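Local coordinates for exopolyphosphatase (Cytophaga hutchinsonii, PDB 3MDQ), which probably hydrolyses inorganic polyphosphate from its chain ends, releasing orthophosphate, with an actin-like ATPase fold of two alpha/beta domains, at residues A[17-22]-A[28-33]; A[7-12]-A[67-72]; A[218-223]-A[249-254]; A[257-262]-A[271-276]; A[132-137]-A[143-148]. All blocks are in the same frame, centred on the assembly; numbering follows the deposited sequence.

Interaction 1 of 5, residues A[17-22]-A[28-33]; sequences HLLITD and PHTLVN. With GOL (glycerol), chain J.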
# COMPACT_ATOMS: atom_id res chain seq x y z
N HIS A 17 -6.60 4.99 -5.90
CA HIS A 17 -5.68 6.07 -6.30
C HIS A 17 -5.74 6.30 -7.77
O HIS A 17 -5.85 5.34 -8.56
CB HIS A 17 -4.24 5.71 -5.94
CG HIS A 17 -4.02 5.52 -4.47
ND1 HIS A 17 -3.66 6.57 -3.65
CD2 HIS A 17 -4.16 4.43 -3.68
CE1 HIS A 17 -3.57 6.11 -2.40
NE2 HIS A 17 -3.86 4.83 -2.39
N LEU A 18 -5.60 7.56 -8.17
CA LEU A 18 -5.53 7.98 -9.55
C LEU A 18 -4.26 8.82 -9.73
O LEU A 18 -4.10 9.82 -9.08
CB LEU A 18 -6.73 8.83 -9.97
CG LEU A 18 -6.67 9.47 -11.36
CD1 LEU A 18 -6.61 8.44 -12.54
CD2 LEU A 18 -7.91 10.39 -11.53
N LEU A 19 -3.40 8.37 -10.63
CA LEU A 19 -2.20 9.10 -11.01
C LEU A 19 -2.22 9.40 -12.50
O LEU A 19 -2.34 8.49 -13.32
CB LEU A 19 -0.97 8.26 -10.71
CG LEU A 19 0.40 8.87 -11.05
CD1 LEU A 19 0.71 10.03 -10.15
CD2 LEU A 19 1.51 7.78 -10.90
N ILE A 20 -2.10 10.67 -12.88
CA ILE A 20 -2.02 11.07 -14.26
C ILE A 20 -0.70 11.79 -14.45
O ILE A 20 -0.40 12.71 -13.69
CB ILE A 20 -3.18 11.97 -14.72
CG1 ILE A 20 -4.50 11.25 -14.54
CG2 ILE A 20 -2.97 12.38 -16.22
CD1 ILE A 20 -5.79 12.11 -14.78
N THR A 21 0.07 11.33 -15.45
CA THR A 21 1.44 11.79 -15.68
C THR A 21 1.59 12.22 -17.13
O THR A 21 1.09 11.56 -18.04
CB THR A 21 2.44 10.63 -15.39
OG1 THR A 21 2.20 10.09 -14.08
CG2 THR A 21 3.92 11.10 -15.50
N ASP A 22 2.27 13.35 -17.35
CA ASP A 22 2.61 13.80 -18.70
C ASP A 22 4.07 13.40 -18.85
O ASP A 22 4.84 13.43 -17.90
CB ASP A 22 2.41 15.31 -18.86
CG ASP A 22 2.07 15.72 -20.31
OD1 ASP A 22 1.93 14.84 -21.19
OD2 ASP A 22 1.95 16.94 -20.56
N PRO A 28 8.85 12.24 -16.90
CA PRO A 28 7.45 12.30 -16.42
C PRO A 28 7.21 13.43 -15.43
O PRO A 28 8.07 13.73 -14.62
CB PRO A 28 7.23 10.95 -15.73
CG PRO A 28 8.58 10.41 -15.50
CD PRO A 28 9.51 10.99 -16.51
N HIS A 29 6.03 14.03 -15.51
CA HIS A 29 5.59 15.13 -14.65
C HIS A 29 4.14 14.81 -14.18
O HIS A 29 3.28 14.51 -14.98
CB HIS A 29 5.63 16.44 -15.44
CG HIS A 29 4.91 17.58 -14.79
ND1 HIS A 29 3.79 18.17 -15.35
CD2 HIS A 29 5.18 18.28 -13.66
CE1 HIS A 29 3.38 19.15 -14.57
NE2 HIS A 29 4.20 19.24 -13.54
N THR A 30 3.93 14.85 -12.89
CA THR A 30 2.62 14.57 -12.33
C THR A 30 1.63 15.70 -12.59
O THR A 30 1.86 16.86 -12.21
CB THR A 30 2.73 14.31 -10.84
OG1 THR A 30 3.65 13.22 -10.63
CG2 THR A 30 1.36 13.94 -10.23
N LEU A 31 0.52 15.36 -13.24
CA LEU A 31 -0.63 16.25 -13.38
C LEU A 31 -1.66 16.07 -12.28
O LEU A 31 -2.25 17.04 -11.84
CB LEU A 31 -1.27 16.02 -14.75
CG LEU A 31 -0.45 16.25 -16.01
CD1 LEU A 31 -1.33 16.06 -17.21
CD2 LEU A 31 0.17 17.65 -16.02
N VAL A 32 -1.97 14.82 -11.91
CA VAL A 32 -2.98 14.50 -10.90
C VAL A 32 -2.46 13.35 -10.04
O VAL A 32 -1.91 12.38 -10.57
CB VAL A 32 -4.31 14.02 -11.56
CG1 VAL A 32 -5.34 13.56 -10.50
CG2 VAL A 32 -4.90 15.10 -12.48
N ASN A 33 -2.61 13.49 -8.72
CA ASN A 33 -2.37 12.42 -7.78
C ASN A 33 -3.50 12.54 -6.76
O ASN A 33 -3.44 13.39 -5.89
CB ASN A 33 -1.00 12.56 -7.16
CG ASN A 33 -0.65 11.39 -6.26
OD1 ASN A 33 -1.51 10.63 -5.85
ND2 ASN A 33 0.64 11.22 -5.98
C1 GOL J . 4.98 10.60 -9.35
O1 GOL J . 3.97 10.06 -8.46
C2 GOL J . 4.93 10.20 -10.85
O2 GOL J . 3.94 10.89 -11.64
C3 GOL J . 6.19 10.64 -11.62
O3 GOL J . 7.41 10.17 -11.09
O HOH W 1 -3.07 8.76 -5.30
O HOH W 2 -2.28 9.25 -2.78
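A classic beta bulge marks the antiparallel hairpin of strands 15-24 and 27-37, where L31 and V32 both face I20. I20 O is gripped twice, by L31 N at 2.8 Å and by V32 N at 3.2 Å, while I20 N gives its hydrogen to V32 O at 2.9 Å. This extra residue shifts the register by one, so that T30 rather than L31 lies across from T21, and the chain turns a corner at L31. Beyond the bulge D22 and H29 close a regular pair of backbone bonds, H29 N reaching D22 O at 2.7 Å. On the face of I20 and V32 the two side chains run side by side, I20 CD1 at 3.9 Å from V32 CG2, with helix 52-71 packing on I20 through I68. The face of L19, T21, T30 and N33 meets helix 299-309 through T21 and N33, and holds a bound glycerol. L19 holds CG anti to the backbone N (chi1 180°), which brings CD1 to 3.5 Å from V32 O and to 4.0 Å from T30 CG2. With an alanine in place of L19, the T30 methyl would probably lose the hydrocarbon flank against which it rests. Glycerol O2 hydrogen-bonds to the hydroxyls of T21 and T30, and its 2.6 Å distance to T30 OG1 is the shorter.

Interaction 2 of 5, residues A[7-12]-A[67-72]; sequences GVIDMG and VILDEH
L69 points its side chain from the last turn of helix 52-71 toward strand 5-11, and its two methyls divide the strand between them. CD1 meets I9 CD1 at 4.0 Å, and CD2 lies at the same distance, 4.0 Å, from G7 CA. The I9 and L69 chains cross obliquely, with only their terminal methyls in touch. I9 leaves the strand to one side, but CG1 stands anti to the carbonyl carbon (chi1 -63°) and the extended chain beyond it swings CD1 back to the leucine. G7 offers no side chain; the direction in which a beta carbon would lie is taken by L69 CD2, so the bare backbone lets the helix settle close. L18 and V77, from the strands flanking 5-11, also pack on I9 and L69 respectively.

The helix makes a beta-alpha-beta crossover, leading from strand 27-37 to strand 76-81, the two parallel to each other with strands 15-24 and 5-11 between them, as in the actin-like fold. I68 leans on L18, I20 and V32. The helix end is tied by H72, whose ND1 donates to I68 O at 3.0 Å; the bond is nearly straight (166°), and the oxygen lies in the plane of the ring, at its edge.

No hydrogen bond joins the two segments. The contact therefore rests on buried methyl and methylene surfaces fitted by shape, while the polar bonds of helix and strand are spent elsewhere: G7 and I9 pair with strand 76-81, V8 with L19.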
# COMPACT_ATOMS: atom_id res chain seq x y z
N GLY A 7 -2.58 7.48 -17.55
CA GLY A 7 -3.38 7.45 -16.34
C GLY A 7 -3.35 6.05 -15.72
O GLY A 7 -3.54 5.05 -16.43
N VAL A 8 -3.10 5.97 -14.42
CA VAL A 8 -3.04 4.72 -13.68
C VAL A 8 -4.02 4.82 -12.53
O VAL A 8 -4.01 5.80 -11.79
CB VAL A 8 -1.62 4.44 -13.12
CG1 VAL A 8 -1.62 3.13 -12.34
CG2 VAL A 8 -0.58 4.38 -14.23
N ILE A 9 -4.86 3.79 -12.38
CA ILE A 9 -5.78 3.64 -11.25
C ILE A 9 -5.35 2.38 -10.47
O ILE A 9 -5.20 1.30 -11.04
CB ILE A 9 -7.25 3.51 -11.67
CG1 ILE A 9 -7.71 4.77 -12.39
CG2 ILE A 9 -8.15 3.17 -10.44
CD1 ILE A 9 -9.04 4.65 -13.16
N ASP A 10 -5.16 2.56 -9.16
CA ASP A 10 -4.90 1.47 -8.22
C ASP A 10 -6.18 1.29 -7.44
O ASP A 10 -6.53 2.14 -6.60
CB ASP A 10 -3.71 1.87 -7.31
CG ASP A 10 -3.47 0.95 -6.15
OD1 ASP A 10 -4.14 -0.10 -5.97
OD2 ASP A 10 -2.56 1.30 -5.36
N MSE A 11 -6.84 0.16 -7.66
CA MSE A 11 -8.09 -0.16 -6.92
C MSE A 11 -7.74 -0.93 -5.66
O MSE A 11 -7.92 -2.13 -5.60
CB MSE A 11 -9.05 -0.98 -7.76
CG MSE A 11 -9.56 -0.22 -8.93
SE MSE A 11 -10.66 -1.32 -10.13
CE MSE A 11 -12.08 -1.81 -8.92
N GLY A 12 -7.26 -0.21 -4.67
CA GLY A 12 -6.84 -0.83 -3.41
C GLY A 12 -8.02 -1.22 -2.54
O GLY A 12 -9.15 -0.83 -2.76
N VAL A 67 -14.16 11.03 -15.03
CA VAL A 67 -14.26 12.44 -15.38
C VAL A 67 -12.88 13.10 -15.38
O VAL A 67 -12.56 13.85 -16.27
CB VAL A 67 -15.19 13.23 -14.42
CG1 VAL A 67 -15.06 14.74 -14.69
CG2 VAL A 67 -16.64 12.77 -14.58
N ILE A 68 -12.09 12.85 -14.34
CA ILE A 68 -10.77 13.49 -14.24
C ILE A 68 -9.86 13.04 -15.39
O ILE A 68 -9.15 13.84 -15.99
CB ILE A 68 -10.11 13.21 -12.87
CG1 ILE A 68 -10.93 13.80 -11.72
CG2 ILE A 68 -8.68 13.76 -12.88
CD1 ILE A 68 -10.61 13.27 -10.36
N LEU A 69 -9.90 11.76 -15.73
CA LEU A 69 -9.14 11.25 -16.88
C LEU A 69 -9.51 12.00 -18.16
O LEU A 69 -8.66 12.42 -18.96
CB LEU A 69 -9.39 9.75 -17.04
CG LEU A 69 -8.70 8.87 -16.03
CD1 LEU A 69 -9.30 7.42 -16.10
CD2 LEU A 69 -7.18 8.80 -16.28
N ASP A 70 -10.81 12.13 -18.39
CA ASP A 70 -11.31 12.80 -19.56
C ASP A 70 -10.94 14.29 -19.57
O ASP A 70 -10.60 14.85 -20.63
CB ASP A 70 -12.84 12.63 -19.67
CG ASP A 70 -13.24 11.19 -20.01
OD1 ASP A 70 -12.43 10.54 -20.75
OD2 ASP A 70 -14.30 10.73 -19.53
N GLU A 71 -10.98 14.91 -18.39
CA GLU A 71 -10.62 16.34 -18.27
C GLU A 71 -9.15 16.58 -18.58
O GLU A 71 -8.76 17.72 -18.82
CB GLU A 71 -10.94 16.85 -16.87
CG GLU A 71 -12.38 17.17 -16.71
CD GLU A 71 -12.86 17.41 -15.28
OE1 GLU A 71 -12.14 17.08 -14.32
OE2 GLU A 71 -14.00 17.91 -15.17
N HIS A 72 -8.32 15.52 -18.58
CA HIS A 72 -6.90 15.62 -18.90
C HIS A 72 -6.58 14.91 -20.21
O HIS A 72 -5.41 14.65 -20.54
CB HIS A 72 -6.06 15.10 -17.72
CG HIS A 72 -6.11 16.01 -16.54
ND1 HIS A 72 -7.10 15.93 -15.59
CD2 HIS A 72 -5.33 17.06 -16.19
CE1 HIS A 72 -6.92 16.89 -14.69
NE2 HIS A 72 -5.82 17.55 -15.01

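Interaction 3 of 5, residues A[218-223]-A[249-254]; sequences AEMNIQ and KQLVAS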
# COMPACT_ATOMS: atom_id res chain seq x y z
N ALA A 218 5.29 8.88 8.40
CA ALA A 218 6.15 9.96 8.00
C ALA A 218 5.52 11.32 8.32
O ALA A 218 6.17 12.20 8.89
CB ALA A 218 6.52 9.86 6.53
N GLU A 219 4.26 11.50 7.95
CA GLU A 219 3.59 12.77 8.17
C GLU A 219 3.48 13.10 9.66
O GLU A 219 3.70 14.23 10.04
CB GLU A 219 2.21 12.80 7.49
CG GLU A 219 2.29 12.90 5.96
CD GLU A 219 0.93 12.80 5.26
OE1 GLU A 219 -0.08 12.49 5.91
OE2 GLU A 219 0.89 13.03 4.04
N MSE A 220 3.20 12.09 10.49
CA MSE A 220 3.15 12.28 11.95
C MSE A 220 4.50 12.70 12.47
O MSE A 220 4.58 13.55 13.34
CB MSE A 220 2.70 11.00 12.66
CG MSE A 220 1.26 10.68 12.48
SE MSE A 220 0.67 9.00 13.17
CE MSE A 220 0.68 9.49 15.05
N ASN A 221 5.58 12.11 11.95
CA ASN A 221 6.89 12.42 12.44
C ASN A 221 7.32 13.83 12.05
O ASN A 221 8.00 14.53 12.80
CB ASN A 221 7.91 11.43 11.92
CG ASN A 221 9.14 11.33 12.82
OD1 ASN A 221 9.00 11.12 14.03
ND2 ASN A 221 10.33 11.53 12.24
N ILE A 222 6.95 14.22 10.84
CA ILE A 222 7.21 15.57 10.35
C ILE A 222 6.54 16.60 11.26
O ILE A 222 7.15 17.57 11.67
CB ILE A 222 6.75 15.70 8.88
CG1 ILE A 222 7.73 14.96 7.96
CG2 ILE A 222 6.59 17.17 8.44
CD1 ILE A 222 7.13 14.67 6.58
N GLN A 223 5.29 16.34 11.61
CA GLN A 223 4.55 17.24 12.48
C GLN A 223 5.17 17.26 13.87
O GLN A 223 5.35 18.34 14.44
CB GLN A 223 3.07 16.84 12.55
CG GLN A 223 2.15 17.84 13.25
CD GLN A 223 2.27 19.27 12.69
OE1 GLN A 223 1.80 19.58 11.58
NE2 GLN A 223 2.90 20.15 13.47
N LYS A 249 4.51 3.45 20.28
CA LYS A 249 3.99 3.52 21.65
C LYS A 249 2.71 4.38 21.65
O LYS A 249 1.69 4.02 22.27
CB LYS A 249 5.04 4.07 22.61
CG LYS A 249 6.09 3.09 22.95
CD LYS A 249 7.19 3.79 23.77
CE LYS A 249 8.28 2.85 24.24
NZ LYS A 249 9.49 3.62 24.69
N GLN A 250 2.75 5.49 20.91
CA GLN A 250 1.59 6.40 20.81
C GLN A 250 0.38 5.68 20.21
O GLN A 250 -0.72 5.71 20.78
CB GLN A 250 1.95 7.66 19.99
CG GLN A 250 0.77 8.53 19.68
CD GLN A 250 1.06 9.66 18.73
OE1 GLN A 250 2.22 9.90 18.38
NE2 GLN A 250 0.01 10.35 18.28
N LEU A 251 0.58 4.97 19.11
CA LEU A 251 -0.56 4.36 18.43
C LEU A 251 -1.07 3.12 19.17
O LEU A 251 -2.28 2.90 19.21
CB LEU A 251 -0.18 4.04 16.98
CG LEU A 251 -0.02 5.28 16.12
CD1 LEU A 251 0.71 4.94 14.78
CD2 LEU A 251 -1.36 5.96 15.83
N VAL A 252 -0.19 2.32 19.78
CA VAL A 252 -0.65 1.17 20.57
C VAL A 252 -1.51 1.66 21.77
O VAL A 252 -2.49 1.00 22.14
CB VAL A 252 0.52 0.28 20.99
CG1 VAL A 252 0.10 -0.71 22.10
CG2 VAL A 252 1.08 -0.40 19.76
N ALA A 253 -1.18 2.80 22.35
CA ALA A 253 -1.95 3.32 23.49
C ALA A 253 -3.27 3.96 23.07
O ALA A 253 -4.15 4.12 23.89
CB ALA A 253 -1.12 4.35 24.29
N SER A 254 -3.38 4.35 21.81
CA SER A 254 -4.46 5.15 21.30
C SER A 254 -5.78 4.40 21.16
O SER A 254 -5.82 3.19 20.92
CB SER A 254 -4.07 5.78 19.94
OG SER A 254 -4.12 4.80 18.89
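L251 O, at the end of helix 241-253, is gripped twice by S254: the hydroxyl OG donates to it at 2.7 Å and the backbone N at 3.2 Å, closing off the last turn. L251 also sends its side chain toward helix 212-225, where the selenomethionine M220 comes to meet it. The whole meeting is made by one methyl. M220 starts with CG anti to the carbonyl carbon and runs out extended, then bends at SE (chi3 75°), which brings CE to Q250 and L251 together. CE is 3.4 Å from Q250 NE2 and 3.7 Å from Q250 OE1, touching the amide with no hydrogen bond, and 4.2 Å from L251 CD2. Q250 arrives from the opposite direction, CG anti to the backbone N (chi1 171°) and the rest of the chain extended. The helices themselves stand well apart, M220 CA lying 10.7 Å from Q250 CA, so long side chains span the gap. I262, just beyond helix 256-260, also packs on M220. On another side of helix 212-225, N221 hydrogen-bonds to Y237 of strand 236-240, and to D243 and R246 of helix 241-253, linking helix 212-225 to that edge strand and to helix 241-253.

Interaction 4 of 5, residues A[257-262]-A[271-276]; sequences RERLAI and DMVVVA
R259 and V274 press flat group against methyl: V274 CG2 sits over the centre of the R259 guanidinium, 3.3 Å above its plane and 3.4 Å from R259 CZ. The two side chains cross at about a right angle. R259 has by far the largest share of the buried surface. Its chain bends at chi3 (-57°), and CD and NE slide past V273 in the opposite direction, R259 CD being 3.5 Å from V273 CG1. The polar rim of the group is tied outside the contact, NE to A270 O and NH1 to S254 OG. V274 and D271 follow in buried surface, yet no salt bridge forms here: D271 OD1 stays 5.7 Å from R259 NH2 and pairs instead with R256. If a leucine replaced R259, the A270 carbonyl would probably be left without this donor and the V274 methyl without the flat surface beneath it. Helix 267-286 is kinked at this point, the N atoms of V274 and V275 having no bond to the preceding turn. R259 thus joins short helix 256-260 to the start of that long helix, which also packs on T213 of helix 212-225 and on L166 and I167 of helix 163-169.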
# COMPACT_ATOMS: atom_id res chain seq x y z
N ARG A 257 -11.07 6.56 18.33
CA ARG A 257 -11.55 7.94 18.32
C ARG A 257 -10.41 8.94 18.33
O ARG A 257 -10.45 9.94 17.61
CB ARG A 257 -12.48 8.17 19.52
CG ARG A 257 -13.07 9.55 19.56
CD ARG A 257 -13.88 9.84 18.33
NE ARG A 257 -15.00 8.92 18.13
CZ ARG A 257 -15.85 9.04 17.12
NH1 ARG A 257 -15.68 10.03 16.26
NH2 ARG A 257 -16.85 8.18 16.98
N GLU A 258 -9.37 8.69 19.12
CA GLU A 258 -8.18 9.56 19.13
C GLU A 258 -7.48 9.56 17.78
O GLU A 258 -7.03 10.59 17.30
CB GLU A 258 -7.19 9.14 20.19
CG GLU A 258 -7.70 9.43 21.60
CD GLU A 258 -6.90 8.80 22.71
OE1 GLU A 258 -6.18 7.78 22.52
OE2 GLU A 258 -7.05 9.30 23.84
N ARG A 259 -7.38 8.40 17.15
CA ARG A 259 -6.69 8.31 15.85
C ARG A 259 -7.42 9.06 14.74
O ARG A 259 -6.78 9.64 13.83
CB ARG A 259 -6.45 6.85 15.51
CG ARG A 259 -5.46 6.18 16.42
CD ARG A 259 -5.02 4.83 15.86
NE ARG A 259 -6.09 3.87 15.59
CZ ARG A 259 -6.65 3.08 16.50
NH1 ARG A 259 -6.32 3.17 17.80
NH2 ARG A 259 -7.55 2.20 16.13
N LEU A 260 -8.74 9.07 14.81
CA LEU A 260 -9.53 9.77 13.80
C LEU A 260 -9.17 11.25 13.79
O LEU A 260 -9.40 11.92 12.79
CB LEU A 260 -11.03 9.57 14.05
CG LEU A 260 -11.57 8.16 13.80
CD1 LEU A 260 -13.03 8.05 14.28
CD2 LEU A 260 -11.46 7.75 12.33
N ALA A 261 -8.60 11.76 14.88
CA ALA A 261 -8.22 13.19 14.98
C ALA A 261 -6.80 13.50 14.49
O ALA A 261 -6.41 14.67 14.43
CB ALA A 261 -8.37 13.64 16.41
N ILE A 262 -6.03 12.48 14.11
CA ILE A 262 -4.68 12.69 13.60
C ILE A 262 -4.77 13.21 12.15
O ILE A 262 -5.53 12.68 11.32
CB ILE A 262 -3.87 11.40 13.67
CG1 ILE A 262 -3.70 10.98 15.13
CG2 ILE A 262 -2.48 11.57 13.01
CD1 ILE A 262 -3.08 9.59 15.28
N ASP A 271 -8.72 2.67 11.52
CA ASP A 271 -9.19 1.38 11.99
C ASP A 271 -8.11 0.30 12.04
O ASP A 271 -8.11 -0.52 12.96
CB ASP A 271 -10.32 0.86 11.13
CG ASP A 271 -11.57 1.70 11.22
OD1 ASP A 271 -11.74 2.44 12.20
OD2 ASP A 271 -12.38 1.58 10.26
N MSE A 272 -7.20 0.29 11.06
CA MSE A 272 -6.22 -0.78 10.95
C MSE A 272 -4.78 -0.42 11.35
O MSE A 272 -3.92 -1.31 11.42
CB MSE A 272 -6.19 -1.31 9.52
CG MSE A 272 -5.80 -0.30 8.52
SE MSE A 272 -5.41 -1.25 6.88
CE MSE A 272 -3.45 -1.34 7.08
N VAL A 273 -4.50 0.86 11.61
CA VAL A 273 -3.11 1.31 11.78
C VAL A 273 -2.39 0.68 12.96
O VAL A 273 -1.18 0.52 12.89
CB VAL A 273 -3.01 2.85 11.75
CG1 VAL A 273 -3.51 3.47 13.04
CG2 VAL A 273 -1.58 3.29 11.42
N VAL A 274 -3.13 0.31 14.01
CA VAL A 274 -2.47 -0.31 15.16
C VAL A 274 -1.96 -1.75 14.83
O VAL A 274 -0.81 -2.11 15.11
CB VAL A 274 -3.34 -0.31 16.40
CG1 VAL A 274 -2.50 -0.87 17.60
CG2 VAL A 274 -3.85 1.13 16.71
N VAL A 275 -2.79 -2.56 14.17
CA VAL A 275 -2.30 -3.86 13.73
C VAL A 275 -1.19 -3.74 12.70
O VAL A 275 -0.25 -4.53 12.68
CB VAL A 275 -3.45 -4.81 13.26
CG1 VAL A 275 -4.38 -5.13 14.45
CG2 VAL A 275 -4.26 -4.24 12.10
N ALA A 276 -1.26 -2.70 11.85
CA ALA A 276 -0.21 -2.44 10.91
C ALA A 276 1.11 -2.14 11.61
O ALA A 276 2.17 -2.68 11.22
CB ALA A 276 -0.63 -1.30 9.95

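Interaction 5 of 5, residues A[132-137]-A[143-148]; sequences ISLAMD and VEFIIG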
# COMPACT_ATOMS: atom_id res chain seq x y z
N ILE A 132 21.22 -4.54 -0.15
CA ILE A 132 20.12 -5.53 -0.15
C ILE A 132 19.05 -5.03 0.82
O ILE A 132 19.31 -4.82 2.01
CB ILE A 132 20.61 -6.92 0.27
CG1 ILE A 132 21.76 -7.41 -0.61
CG2 ILE A 132 19.47 -7.94 0.24
CD1 ILE A 132 21.46 -7.38 -2.02
N SER A 133 17.87 -4.78 0.29
CA SER A 133 16.84 -4.08 1.01
C SER A 133 15.57 -4.93 1.05
O SER A 133 15.24 -5.60 0.07
CB SER A 133 16.54 -2.75 0.33
OG SER A 133 17.79 -2.01 0.15
N LEU A 134 14.84 -4.83 2.17
CA LEU A 134 13.52 -5.42 2.28
C LEU A 134 12.52 -4.28 2.18
O LEU A 134 12.53 -3.34 3.01
CB LEU A 134 13.36 -6.18 3.60
CG LEU A 134 11.97 -6.72 3.90
CD1 LEU A 134 11.51 -7.77 2.87
CD2 LEU A 134 11.89 -7.27 5.36
N ALA A 135 11.65 -4.34 1.17
CA ALA A 135 10.55 -3.40 1.05
C ALA A 135 9.26 -4.06 1.43
O ALA A 135 9.04 -5.23 1.11
CB ALA A 135 10.46 -2.85 -0.42
N MSE A 136 8.39 -3.29 2.11
CA MSE A 136 7.09 -3.80 2.55
C MSE A 136 5.97 -2.80 2.26
O MSE A 136 6.10 -1.60 2.54
CB MSE A 136 7.13 -4.21 4.02
CG MSE A 136 7.39 -3.16 4.96
SE MSE A 136 7.34 -3.91 6.83
CE MSE A 136 5.63 -4.41 7.10
N ASP A 137 4.90 -3.29 1.63
CA ASP A 137 3.73 -2.49 1.29
C ASP A 137 2.55 -3.03 2.07
O ASP A 137 2.16 -4.16 1.85
CB ASP A 137 3.46 -2.52 -0.20
CG ASP A 137 2.29 -1.61 -0.58
OD1 ASP A 137 1.16 -1.83 -0.08
OD2 ASP A 137 2.53 -0.66 -1.36
N VAL A 143 -0.27 -7.66 2.17
CA VAL A 143 1.02 -7.08 2.44
C VAL A 143 2.04 -7.78 1.53
O VAL A 143 2.13 -9.02 1.49
CB VAL A 143 1.44 -7.25 3.90
CG1 VAL A 143 2.83 -6.64 4.16
CG2 VAL A 143 0.35 -6.63 4.88
N GLU A 144 2.77 -6.98 0.76
CA GLU A 144 3.81 -7.49 -0.14
C GLU A 144 5.19 -7.20 0.47
O GLU A 144 5.42 -6.11 0.97
CB GLU A 144 3.74 -6.86 -1.52
CG GLU A 144 2.60 -7.34 -2.41
CD GLU A 144 1.26 -6.92 -1.92
OE1 GLU A 144 1.02 -5.71 -1.81
OE2 GLU A 144 0.42 -7.82 -1.65
N PHE A 145 6.06 -8.19 0.38
CA PHE A 145 7.43 -8.08 0.79
C PHE A 145 8.32 -8.39 -0.39
O PHE A 145 8.06 -9.37 -1.13
CB PHE A 145 7.74 -9.06 1.89
CG PHE A 145 7.03 -8.80 3.19
CD1 PHE A 145 7.53 -7.89 4.09
CD2 PHE A 145 5.88 -9.49 3.51
CE1 PHE A 145 6.87 -7.65 5.28
CE2 PHE A 145 5.25 -9.27 4.70
CZ PHE A 145 5.74 -8.37 5.59
N ILE A 146 9.34 -7.56 -0.60
CA ILE A 146 10.29 -7.75 -1.68
C ILE A 146 11.72 -7.55 -1.17
O ILE A 146 11.98 -6.55 -0.47
CB ILE A 146 10.06 -6.76 -2.85
CG1 ILE A 146 8.60 -6.69 -3.29
CG2 ILE A 146 10.99 -7.11 -4.05
CD1 ILE A 146 7.84 -5.55 -2.67
N ILE A 147 12.64 -8.47 -1.50
CA ILE A 147 14.04 -8.31 -1.19
C ILE A 147 14.78 -8.04 -2.48
O ILE A 147 14.64 -8.81 -3.40
CB ILE A 147 14.62 -9.50 -0.45
CG1 ILE A 147 13.95 -9.69 0.91
CG2 ILE A 147 16.16 -9.37 -0.29
CD1 ILE A 147 14.32 -10.97 1.65
N GLY A 148 15.49 -6.92 -2.55
CA GLY A 148 16.22 -6.57 -3.76
C GLY A 148 17.08 -5.36 -3.60
O GLY A 148 17.39 -4.92 -2.49
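M136 and F145 form the tight face of this antiparallel hairpin with L134 and I147. M136 CB rests 3.7 Å from F145 CE1, the two side chains standing side by side and pointing the same way. M136 CG lies between the backbone N and the carbonyl carbon (chi1 63°), which stands the chain up alongside the ring and leaves SE 5.3 Å from the ring centroid, 71° off its normal, an oblique Met-aromatic contact. L134 CD1 fits against I147 CG1 at 3.7 Å, and I132 CG2, from the loop before the strand, meets I147 CG2 at 3.6 Å. V283 of helix 267-286 covers L134, M136 and F145.

The face of A135, I146, D137 and E144 is looser. A135 CB comes only to 4.4 Å from I146 CD1, with F119 of helix 111-125 packing on both, and at the turn end the carboxylates D137 OD1 and E144 OE1 are 4.3 Å apart without a bond. Between the faces six backbone hydrogen bonds run in pairs, S133 with G148, A135 with I146 and D137 with E144; A135 N to I146 O, at 2.8 Å and 168°, is the straightest.

The two acidic groups are held separately, D137 OD2 by S211 OG and E144 OE2 by S142 OG and S158 OG. A bound sulfate lies about 4 Å from the D137 side chain, consistent with the phosphate-binding turns of actin-like enzymes. The chemistry is divided: one face is hydrocarbon, the other apolar at A135 and I146 but acidic at its turn end, where D137 lies near a probable phosphate pocket.

In the fold
Interactions 1 and 2 share one sheet, their centres 9 Å apart: H17 O lies 2.9 Å from D10 N, a probable hydrogen bond between neighbouring strands, and V32 CG2 packs on H72 CE1 at 3.5 Å. Interactions 3 and 4 adjoin likewise, 10 Å between centres, through L251 O and V274 CG2 at 3.4 Å and through L251 CD2 and R259 CD at 3.8 Å. Interaction 5 belongs to the second sheet, its centre 24 Å from those of interactions 1 and 4. The sulfate beside D137 is consistent with a phosphate site in the cleft between the two sheets; a bound sulfate also lies about 6 Å from the N33 side chain.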